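Local coordinates for NS3-like protein (Alongshan virus, PDB 6M40) that probably unwinds RNA as the NS3-like helicase of a flavivirus relative, powering the work by hydrolysing ATP and other ribonucleoside triphosphates, at residues L63-K77 with L85-Y99. Numbering follows the deposited sequence.
Sequences LESLQGTKWVCAMVK and LARVVVTTHQTLLRY
Val90 meets Leu63 and Leu66 with a different methyl each. Its CG2 reaches Leu63 CG at 3.5 Å, the two side chains crossing at about a right angle, while CG1 passes Leu66 CD1. A chi1 of -61° sets CG1 beside the backbone N, facing Leu66, and CG2 between N and the carbonyl carbon, facing Leu63. A single beta-branched residue, well suited to a strand, thus joins strand 88-92 to the last turn of helix 56-64 (Leu63) and the type I turn after it (Leu66). Val88 packs on the same face against Val72.

Between the strands the backbones pair in parallel: Cys73 N donates to Val88 O (2.9 Å), Val90 N to Cys73 O, and Met75 N to Val90 O. Strand 72-75 is the outermost, within this chain, of the six-stranded parallel sheet of the DEAD domain, a P-loop NTPase fold, whereas strand 88-92 is gripped from its other side by strand 48-53. On the face carrying Cys73, Val89 and Met75, Cys73 SG packs on Ala86 CB, while helix 93-102 meets Met75 through Tyr99. The long, unbranched selenomethionine Met75, fully extended from CG anti to the backbone N (chi1 -163°), lies over a face of Tyr99, its SE 4.3 Å from the ring centroid in a Met-aromatic contact; the ring's hydroxyl bonds Tyr50. Thr91 adds a side-chain bond, donating from OG1 to Met75 O at 2.7 Å. Thr92 then N-caps the helix, its OG1 accepting from Thr95 N.

Both ends are looser. At one, the partly exposed Arg87 guanidinium lies over the exposed Trp71 indole, whose flat face suits this cation-pi pairing, planes 33° apart. At the other, Lys77 makes contact through its long methylene chain, CD 3.5 Å from Arg98 NH1; the like charges offer no attraction, and Arg98 NE bonds Thr370 O.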
ATOM      1  N   LEU A  63       2.507  17.726   0.318  1.00 80.55           N
ATOM      2  CA  LEU A  63       1.977  19.072   0.490  1.00 79.95           C
ATOM      3  C   LEU A  63       3.011  19.982   1.143  1.00 81.49           C
ATOM      4  O   LEU A  63       3.285  21.082   0.648  1.00 83.33           O
ATOM      5  CB  LEU A  63       0.708  19.019   1.328  1.00 76.43           C
ATOM      6  CG  LEU A  63      -0.515  19.821   0.893  1.00 73.96           C
ATOM      7  CD1 LEU A  63      -1.149  20.435   2.140  1.00 88.18           C
ATOM      8  CD2 LEU A  63      -0.204  20.889  -0.142  1.00 70.92           C
ATOM      9  N   GLU A  64       3.591  19.546   2.265  1.00 81.29           N
ATOM     10  CA  GLU A  64       4.677  20.308   2.874  1.00 81.28           C
ATOM     11  C   GLU A  64       5.718  20.674   1.817  1.00 80.60           C
ATOM     12  O   GLU A  64       5.929  21.851   1.512  1.00 86.41           O
ATOM     13  CB  GLU A  64       5.301  19.515   4.035  1.00 85.15           C
ATOM     14  CG  GLU A  64       4.392  19.413   5.282  1.00 85.92           C
ATOM     15  CD  GLU A  64       5.084  18.840   6.519  1.00 96.02           C
ATOM     16  OE1 GLU A  64       6.265  19.167   6.757  1.00103.25           O
ATOM     17  OE2 GLU A  64       4.439  18.067   7.264  1.00 93.97           O
ATOM     18  N   SER A  65       6.317  19.668   1.187  1.00 76.44           N
ATOM     19  CA  SER A  65       7.423  19.861   0.238  1.00 79.14           C
ATOM     20  C   SER A  65       7.032  20.612  -1.025  1.00 82.06           C
ATOM     21  O   SER A  65       7.871  20.735  -1.931  1.00 83.48           O
ATOM     22  CB  SER A  65       8.018  18.503  -0.148  1.00 85.50           C
ATOM     23  OG  SER A  65       7.007  17.639  -0.642  1.00 85.36           O
ATOM     24  N   LEU A  66       5.805  21.102  -1.156  1.00 83.89           N
ATOM     25  CA  LEU A  66       5.427  21.993  -2.243  1.00 89.80           C
ATOM     26  C   LEU A  66       5.034  23.364  -1.723  1.00 98.52           C
ATOM     27  O   LEU A  66       4.476  24.165  -2.481  1.00100.61           O
ATOM     28  CB  LEU A  66       4.263  21.399  -3.037  1.00 88.89           C
ATOM     29  CG  LEU A  66       4.509  20.129  -3.851  1.00 84.10           C
ATOM     30  CD1 LEU A  66       3.182  19.489  -4.236  1.00 78.16           C
ATOM     31  CD2 LEU A  66       5.329  20.442  -5.087  1.00 84.72           C
ATOM     32  N   GLN A  67       5.310  23.650  -0.448  1.00 96.76           N
ATOM     33  CA  GLN A  67       4.747  24.820   0.216  1.00 97.59           C
ATOM     34  C   GLN A  67       4.819  26.060  -0.667  1.00105.43           C
ATOM     35  O   GLN A  67       3.798  26.699  -0.941  1.00111.12           O
ATOM     36  CB  GLN A  67       5.455  25.055   1.556  1.00 96.15           C
ATOM     37  CG  GLN A  67       4.657  24.541   2.749  1.00101.10           C
ATOM     38  CD  GLN A  67       5.261  24.915   4.088  1.00100.64           C
ATOM     39  OE1 GLN A  67       6.464  25.138   4.201  1.00104.29           O
ATOM     40  NE2 GLN A  67       4.422  24.988   5.113  1.00101.28           N
ATOM     41  N   GLY A  68       6.012  26.398  -1.141  1.00106.62           N
ATOM     42  CA  GLY A  68       6.161  27.570  -1.977  1.00116.01           C
ATOM     43  C   GLY A  68       5.936  27.301  -3.451  1.00120.33           C
ATOM     44  O   GLY A  68       6.883  27.350  -4.239  1.00125.95           O
ATOM     45  N   THR A  69       4.693  27.030  -3.848  1.00118.39           N
ATOM     46  CA  THR A  69       4.377  26.792  -5.254  1.00111.56           C
ATOM     47  C   THR A  69       2.956  27.272  -5.570  1.00107.88           C
ATOM     48  O   THR A  69       2.127  26.530  -6.101  1.00110.42           O
ATOM     49  CB  THR A  69       4.547  25.311  -5.605  1.00104.58           C
ATOM     50  OG1 THR A  69       5.651  24.759  -4.875  1.00106.03           O
ATOM     51  CG2 THR A  69       4.804  25.144  -7.098  1.00105.72           C
ATOM     52  N   LYS A  70       2.669  28.528  -5.240  1.00110.09           N
ATOM     53  CA  LYS A  70       1.439  29.221  -5.619  1.00112.32           C
ATOM     54  C   LYS A  70       0.178  28.360  -5.516  1.00111.99           C
ATOM     55  O   LYS A  70      -0.162  27.902  -4.421  1.00113.77           O
ATOM     56  CB  LYS A  70       1.599  29.806  -7.032  1.00117.03           C
ATOM     57  CG  LYS A  70       2.553  31.004  -7.072  1.00128.45           C
ATOM     58  CD  LYS A  70       2.754  31.603  -8.463  1.00138.08           C
ATOM     59  CE  LYS A  70       3.994  32.499  -8.491  1.00125.98           C
ATOM     60  NZ  LYS A  70       5.242  31.752  -8.153  1.00115.17           N
ATOM     61  N   TRP A  71      -0.533  28.143  -6.627  1.00109.78           N
ATOM     62  CA  TRP A  71      -1.911  27.640  -6.583  1.00109.03           C
ATOM     63  C   TRP A  71      -1.936  26.140  -6.294  1.00101.29           C
ATOM     64  O   TRP A  71      -2.164  25.309  -7.176  1.00 95.51           O
ATOM     65  CB  TRP A  71      -2.629  27.915  -7.906  1.00111.47           C
ATOM     66  CG  TRP A  71      -3.065  29.320  -8.150  1.00114.43           C
ATOM     67  CD1 TRP A  71      -2.267  30.411  -8.291  1.00113.87           C
ATOM     68  CD2 TRP A  71      -4.411  29.778  -8.333  1.00117.51           C
ATOM     69  NE1 TRP A  71      -3.031  31.526  -8.532  1.00114.76           N
ATOM     70  CE2 TRP A  71      -4.350  31.164  -8.563  1.00117.24           C
ATOM     71  CE3 TRP A  71      -5.660  29.153  -8.316  1.00115.57           C
ATOM     72  CZ2 TRP A  71      -5.491  31.938  -8.771  1.00121.69           C
ATOM     73  CZ3 TRP A  71      -6.793  29.925  -8.522  1.00120.16           C
ATOM     74  CH2 TRP A  71      -6.700  31.300  -8.746  1.00119.54           C
ATOM     75  N   VAL A  72      -1.768  25.783  -5.021  1.00100.44           N
ATOM     76  CA  VAL A  72      -1.760  24.381  -4.593  1.00 94.50           C
ATOM     77  C   VAL A  72      -2.942  24.134  -3.661  1.00 94.38           C
ATOM     78  O   VAL A  72      -3.078  24.808  -2.634  1.00107.28           O
ATOM     79  CB  VAL A  72      -0.440  24.003  -3.899  1.00 88.40           C
ATOM     80  CG1 VAL A  72      -0.592  22.691  -3.132  1.00 85.46           C
ATOM     81  CG2 VAL A  72       0.689  23.900  -4.916  1.00 87.08           C
ATOM     82  N   CYS A  73      -3.777  23.149  -4.007  1.00 92.22           N
ATOM     83  CA  CYS A  73      -4.938  22.769  -3.213  1.00 93.48           C
ATOM     84  C   CYS A  73      -4.852  21.299  -2.819  1.00 83.94           C
ATOM     85  O   CYS A  73      -4.325  20.473  -3.567  1.00 77.77           O
ATOM     86  CB  CYS A  73      -6.255  22.992  -3.979  1.00 99.41           C
ATOM     87  SG  CYS A  73      -6.832  24.702  -4.123  1.00123.08           S
ATOM     88  N   ALA A  74      -5.402  20.972  -1.653  1.00 86.85           N
ATOM     89  CA  ALA A  74      -5.410  19.604  -1.155  1.00 79.05           C
ATOM     90  C   ALA A  74      -6.785  18.968  -1.320  1.00 80.62           C
ATOM     91  O   ALA A  74      -7.810  19.648  -1.423  1.00 82.84           O
ATOM     92  CB  ALA A  74      -4.993  19.558   0.318  1.00 74.70           C
HETATM   93  N   MSE A  75      -6.788  17.639  -1.326  1.00 74.79           N
HETATM   94  CA  MSE A  75      -8.010  16.862  -1.444  1.00 74.54           C
HETATM   95  C   MSE A  75      -7.924  15.686  -0.478  1.00 75.39           C
HETATM   96  O   MSE A  75      -7.426  14.625  -0.835  1.00 74.02           O
HETATM   97  CB  MSE A  75      -8.201  16.378  -2.884  1.00 78.43           C
HETATM   98  CG  MSE A  75      -9.592  15.923  -3.211  1.00 80.39           C
HETATM   99 SE   MSE A  75      -9.859  15.566  -5.118  1.00 97.11          SE
HETATM  100  CE  MSE A  75     -11.770  15.231  -5.050  1.00110.59           C
ATOM    101  N   VAL A  76      -8.363  15.884   0.761  1.00 76.18           N
ATOM    102  CA  VAL A  76      -8.346  14.833   1.773  1.00 80.76           C
ATOM    103  C   VAL A  76      -9.789  14.550   2.165  1.00 86.27           C
ATOM    104  O   VAL A  76     -10.396  15.303   2.936  1.00 98.40           O
ATOM    105  CB  VAL A  76      -7.508  15.212   2.997  1.00 85.87           C
ATOM    106  CG1 VAL A  76      -8.016  14.481   4.236  1.00 96.54           C
ATOM    107  CG2 VAL A  76      -6.031  14.880   2.761  1.00 89.86           C
ATOM    108  N   LYS A  77     -10.345  13.464   1.640  1.00 80.10           N
ATOM    109  CA  LYS A  77     -11.685  13.042   2.026  1.00 77.46           C
ATOM    110  C   LYS A  77     -11.632  12.047   3.177  1.00 80.32           C
ATOM    111  O   LYS A  77     -11.941  10.872   3.004  1.00 79.12           O
ATOM    112  CB  LYS A  77     -12.422  12.412   0.848  1.00 86.89           C
ATOM    113  CG  LYS A  77     -12.818  13.396  -0.227  1.00 91.69           C
ATOM    114  CD  LYS A  77     -13.599  12.733  -1.344  1.00 79.28           C
ATOM    115  CE  LYS A  77     -13.766  13.693  -2.505  1.00 80.00           C
ATOM    116  NZ  LYS A  77     -14.159  13.012  -3.761  1.00 80.05           N
ATOM    117  N   LEU A  85     -11.115  27.459  -7.047  1.00 90.59           N
ATOM    118  CA  LEU A  85     -10.501  26.718  -8.140  1.00102.05           C
ATOM    119  C   LEU A  85      -9.074  26.377  -7.730  1.00113.83           C
ATOM    120  O   LEU A  85      -8.640  26.749  -6.640  1.00115.41           O
ATOM    121  CB  LEU A  85     -10.543  27.531  -9.438  1.00101.50           C
ATOM    122  CG  LEU A  85     -10.601  26.717 -10.736  1.00103.43           C
ATOM    123  CD1 LEU A  85     -11.852  25.846 -10.812  1.00102.58           C
ATOM    124  CD2 LEU A  85     -10.525  27.642 -11.947  1.00 95.94           C
ATOM    125  N   ALA A  86      -8.347  25.668  -8.593  1.00114.12           N
ATOM    126  CA  ALA A  86      -7.011  25.196  -8.247  1.00104.39           C
ATOM    127  C   ALA A  86      -6.243  24.862  -9.521  1.00103.95           C
ATOM    128  O   ALA A  86      -6.797  24.862 -10.621  1.00102.25           O
ATOM    129  CB  ALA A  86      -7.081  23.976  -7.323  1.00107.17           C
ATOM    130  N   ARG A  87      -4.949  24.572  -9.349  1.00100.57           N
ATOM    131  CA  ARG A  87      -4.078  24.186 -10.460  1.00 95.27           C
ATOM    132  C   ARG A  87      -3.117  23.047 -10.143  1.00 87.05           C
ATOM    133  O   ARG A  87      -2.562  22.469 -11.082  1.00 85.11           O
ATOM    134  CB  ARG A  87      -3.254  25.386 -10.944  1.00 99.27           C
ATOM    135  CG  ARG A  87      -3.856  26.129 -12.126  1.00101.99           C
ATOM    136  CD  ARG A  87      -2.788  26.773 -13.002  1.00104.50           C
ATOM    137  NE  ARG A  87      -2.044  27.829 -12.319  1.00109.59           N
ATOM    138  CZ  ARG A  87      -2.498  29.064 -12.133  1.00114.48           C
ATOM    139  NH1 ARG A  87      -3.703  29.402 -12.564  1.00113.45           N
ATOM    140  NH2 ARG A  87      -1.750  29.961 -11.509  1.00113.65           N
ATOM    141  N   VAL A  88      -2.881  22.706  -8.878  1.00 81.43           N
ATOM    142  CA  VAL A  88      -2.075  21.548  -8.499  1.00 74.35           C
ATOM    143  C   VAL A  88      -2.750  20.947  -7.273  1.00 74.58           C
ATOM    144  O   VAL A  88      -2.762  21.570  -6.207  1.00 79.92           O
ATOM    145  CB  VAL A  88      -0.611  21.903  -8.193  1.00 72.88           C
ATOM    146  CG1 VAL A  88       0.009  20.842  -7.293  1.00 65.82           C
ATOM    147  CG2 VAL A  88       0.190  22.040  -9.480  1.00 75.32           C
ATOM    148  N   VAL A  89      -3.301  19.745  -7.413  1.00 69.57           N
ATOM    149  CA  VAL A  89      -3.997  19.068  -6.323  1.00 67.28           C
ATOM    150  C   VAL A  89      -3.114  17.941  -5.809  1.00 61.67           C
ATOM    151  O   VAL A  89      -2.519  17.200  -6.600  1.00 61.07           O
ATOM    152  CB  VAL A  89      -5.367  18.530  -6.784  1.00 64.80           C
ATOM    153  CG1 VAL A  89      -6.132  17.929  -5.606  1.00 64.64           C
ATOM    154  CG2 VAL A  89      -6.169  19.627  -7.454  1.00 67.87           C
ATOM    155  N   VAL A  90      -3.014  17.818  -4.493  1.00 58.98           N
ATOM    156  CA  VAL A  90      -2.373  16.673  -3.868  1.00 59.84           C
ATOM    157  C   VAL A  90      -3.427  15.944  -3.054  1.00 59.75           C
ATOM    158  O   VAL A  90      -4.233  16.571  -2.355  1.00 61.79           O
ATOM    159  CB  VAL A  90      -1.174  17.072  -2.979  1.00 64.27           C
ATOM    160  CG1 VAL A  90      -0.107  17.767  -3.797  1.00 63.88           C
ATOM    161  CG2 VAL A  90      -1.632  17.940  -1.831  1.00 72.81           C
ATOM    162  N   THR A  91      -3.407  14.622  -3.130  1.00 59.28           N
ATOM    163  CA  THR A  91      -4.364  13.793  -2.420  1.00 59.97           C
ATOM    164  C   THR A  91      -3.742  12.408  -2.283  1.00 57.53           C
ATOM    165  O   THR A  91      -2.528  12.254  -2.431  1.00 60.01           O
ATOM    166  CB  THR A  91      -5.714  13.809  -3.157  1.00 60.36           C
ATOM    167  OG1 THR A  91      -6.569  12.780  -2.647  1.00 60.26           O
ATOM    168  CG2 THR A  91      -5.533  13.647  -4.658  1.00 54.74           C
ATOM    169  N   THR A  92      -4.556  11.414  -1.961  1.00 58.39           N
ATOM    170  CA  THR A  92      -4.097  10.035  -1.880  1.00 56.18           C
ATOM    171  C   THR A  92      -4.504   9.278  -3.140  1.00 54.61           C
ATOM    172  O   THR A  92      -5.327   9.742  -3.933  1.00 54.51           O
ATOM    173  CB  THR A  92      -4.677   9.355  -0.641  1.00 55.98           C
ATOM    174  OG1 THR A  92      -6.064   9.055  -0.865  1.00 55.32           O
ATOM    175  CG2 THR A  92      -4.558  10.278   0.553  1.00 56.09           C
ATOM    176  N   HIS A  93      -3.902   8.100  -3.326  1.00 55.44           N
ATOM    177  CA  HIS A  93      -4.308   7.226  -4.422  1.00 54.36           C
ATOM    178  C   HIS A  93      -5.812   7.015  -4.405  1.00 50.06           C
ATOM    179  O   HIS A  93      -6.516   7.340  -5.364  1.00 52.32           O
ATOM    180  CB  HIS A  93      -3.596   5.877  -4.323  1.00 58.18           C
ATOM    181  CG  HIS A  93      -2.125   5.940  -4.608  1.00 52.78           C
ATOM    182  ND1 HIS A  93      -1.231   5.030  -4.088  1.00 52.91           N
ATOM    183  CD2 HIS A  93      -1.397   6.782  -5.382  1.00 50.43           C
ATOM    184  CE1 HIS A  93      -0.015   5.313  -4.520  1.00 56.08           C
ATOM    185  NE2 HIS A  93      -0.089   6.370  -5.308  1.00 52.91           N
ATOM    186  N   GLN A  94      -6.312   6.466  -3.301  1.00 51.76           N
ATOM    187  CA  GLN A  94      -7.729   6.167  -3.169  1.00 48.72           C
ATOM    188  C   GLN A  94      -8.597   7.341  -3.614  1.00 51.73           C
ATOM    189  O   GLN A  94      -9.359   7.222  -4.579  1.00 58.38           O
ATOM    190  CB  GLN A  94      -8.037   5.764  -1.726  1.00 50.49           C
ATOM    191  CG  GLN A  94      -9.127   4.700  -1.606  1.00 57.00           C
ATOM    192  CD  GLN A  94      -9.070   3.922  -0.303  1.00 63.15           C
ATOM    193  OE1 GLN A  94      -8.064   3.933   0.414  1.00 61.76           O
ATOM    194  NE2 GLN A  94     -10.156   3.234   0.005  1.00 62.24           N
ATOM    195  N   THR A  95      -8.503   8.487  -2.941  1.00 53.51           N
ATOM    196  CA  THR A  95      -9.514   9.498  -3.224  1.00 56.10           C
ATOM    197  C   THR A  95      -9.272  10.235  -4.539  1.00 52.02           C
ATOM    198  O   THR A  95     -10.146  10.987  -4.968  1.00 56.13           O
ATOM    199  CB  THR A  95      -9.663  10.535  -2.091  1.00 59.52           C
ATOM    200  OG1 THR A  95      -8.587  11.480  -2.103  1.00 56.23           O
ATOM    201  CG2 THR A  95      -9.767   9.859  -0.731  1.00 62.26           C
ATOM    202  N   LEU A  96      -8.132  10.041  -5.200  1.00 47.59           N
ATOM    203  CA  LEU A  96      -8.037  10.477  -6.587  1.00 50.31           C
ATOM    204  C   LEU A  96      -8.847   9.549  -7.483  1.00 53.34           C
ATOM    205  O   LEU A  96      -9.613  10.001  -8.341  1.00 52.13           O
ATOM    206  CB  LEU A  96      -6.589  10.511  -7.067  1.00 45.87           C
ATOM    207  CG  LEU A  96      -6.406  11.288  -8.390  1.00 45.30           C
ATOM    208  CD1 LEU A  96      -4.967  11.271  -8.798  1.00 43.87           C
ATOM    209  CD2 LEU A  96      -7.246  10.778  -9.549  1.00 62.87           C
ATOM    210  N   LEU A  97      -8.659   8.242  -7.321  1.00 52.13           N
ATOM    211  CA  LEU A  97      -9.478   7.294  -8.056  1.00 53.44           C
ATOM    212  C   LEU A  97     -10.949   7.636  -7.878  1.00 56.81           C
ATOM    213  O   LEU A  97     -11.696   7.763  -8.856  1.00 61.52           O
ATOM    214  CB  LEU A  97      -9.182   5.870  -7.593  1.00 51.03           C
ATOM    215  CG  LEU A  97      -9.870   4.782  -8.418  1.00 49.50           C
ATOM    216  CD1 LEU A  97      -9.437   4.879  -9.868  1.00 45.55           C
ATOM    217  CD2 LEU A  97      -9.583   3.404  -7.862  1.00 48.37           C
ATOM    218  N   ARG A  98     -11.374   7.823  -6.632  1.00 52.91           N
ATOM    219  CA  ARG A  98     -12.767   8.140  -6.371  1.00 55.43           C
ATOM    220  C   ARG A  98     -13.201   9.394  -7.112  1.00 55.27           C
ATOM    221  O   ARG A  98     -14.382   9.533  -7.437  1.00 51.53           O
ATOM    222  CB  ARG A  98     -12.976   8.306  -4.871  1.00 58.26           C
ATOM    223  CG  ARG A  98     -14.427   8.574  -4.487  1.00 62.03           C
ATOM    224  CD  ARG A  98     -14.555   8.818  -2.995  1.00 73.34           C
ATOM    225  NE  ARG A  98     -15.950   8.969  -2.600  1.00 81.56           N
ATOM    226  CZ  ARG A  98     -16.352   9.476  -1.441  1.00 89.54           C
ATOM    227  NH1 ARG A  98     -15.466   9.893  -0.546  1.00100.83           N
ATOM    228  NH2 ARG A  98     -17.644   9.575  -1.176  1.00 92.78           N
ATOM    229  N   TYR A  99     -12.271  10.303  -7.396  1.00 57.87           N
ATOM    230  CA  TYR A  99     -12.612  11.570  -8.032  1.00 60.58           C
ATOM    231  C   TYR A  99     -12.554  11.486  -9.551  1.00 60.44           C
ATOM    232  O   TYR A  99     -13.517  11.863 -10.227  1.00 62.17           O
ATOM    233  CB  TYR A  99     -11.684  12.672  -7.507  1.00 60.40           C
ATOM    234  CG  TYR A  99     -11.710  13.977  -8.280  1.00 67.93           C
ATOM    235  CD1 TYR A  99     -12.784  14.860  -8.177  1.00 68.93           C
ATOM    236  CD2 TYR A  99     -10.650  14.334  -9.101  1.00 71.29           C
ATOM    237  CE1 TYR A  99     -12.798  16.060  -8.875  1.00 70.86           C
ATOM    238  CE2 TYR A  99     -10.657  15.523  -9.808  1.00 72.10           C
ATOM    239  CZ  TYR A  99     -11.730  16.383  -9.690  1.00 74.21           C
ATOM    240  OH  TYR A  99     -11.730  17.568 -10.389  1.00 79.51           O
TER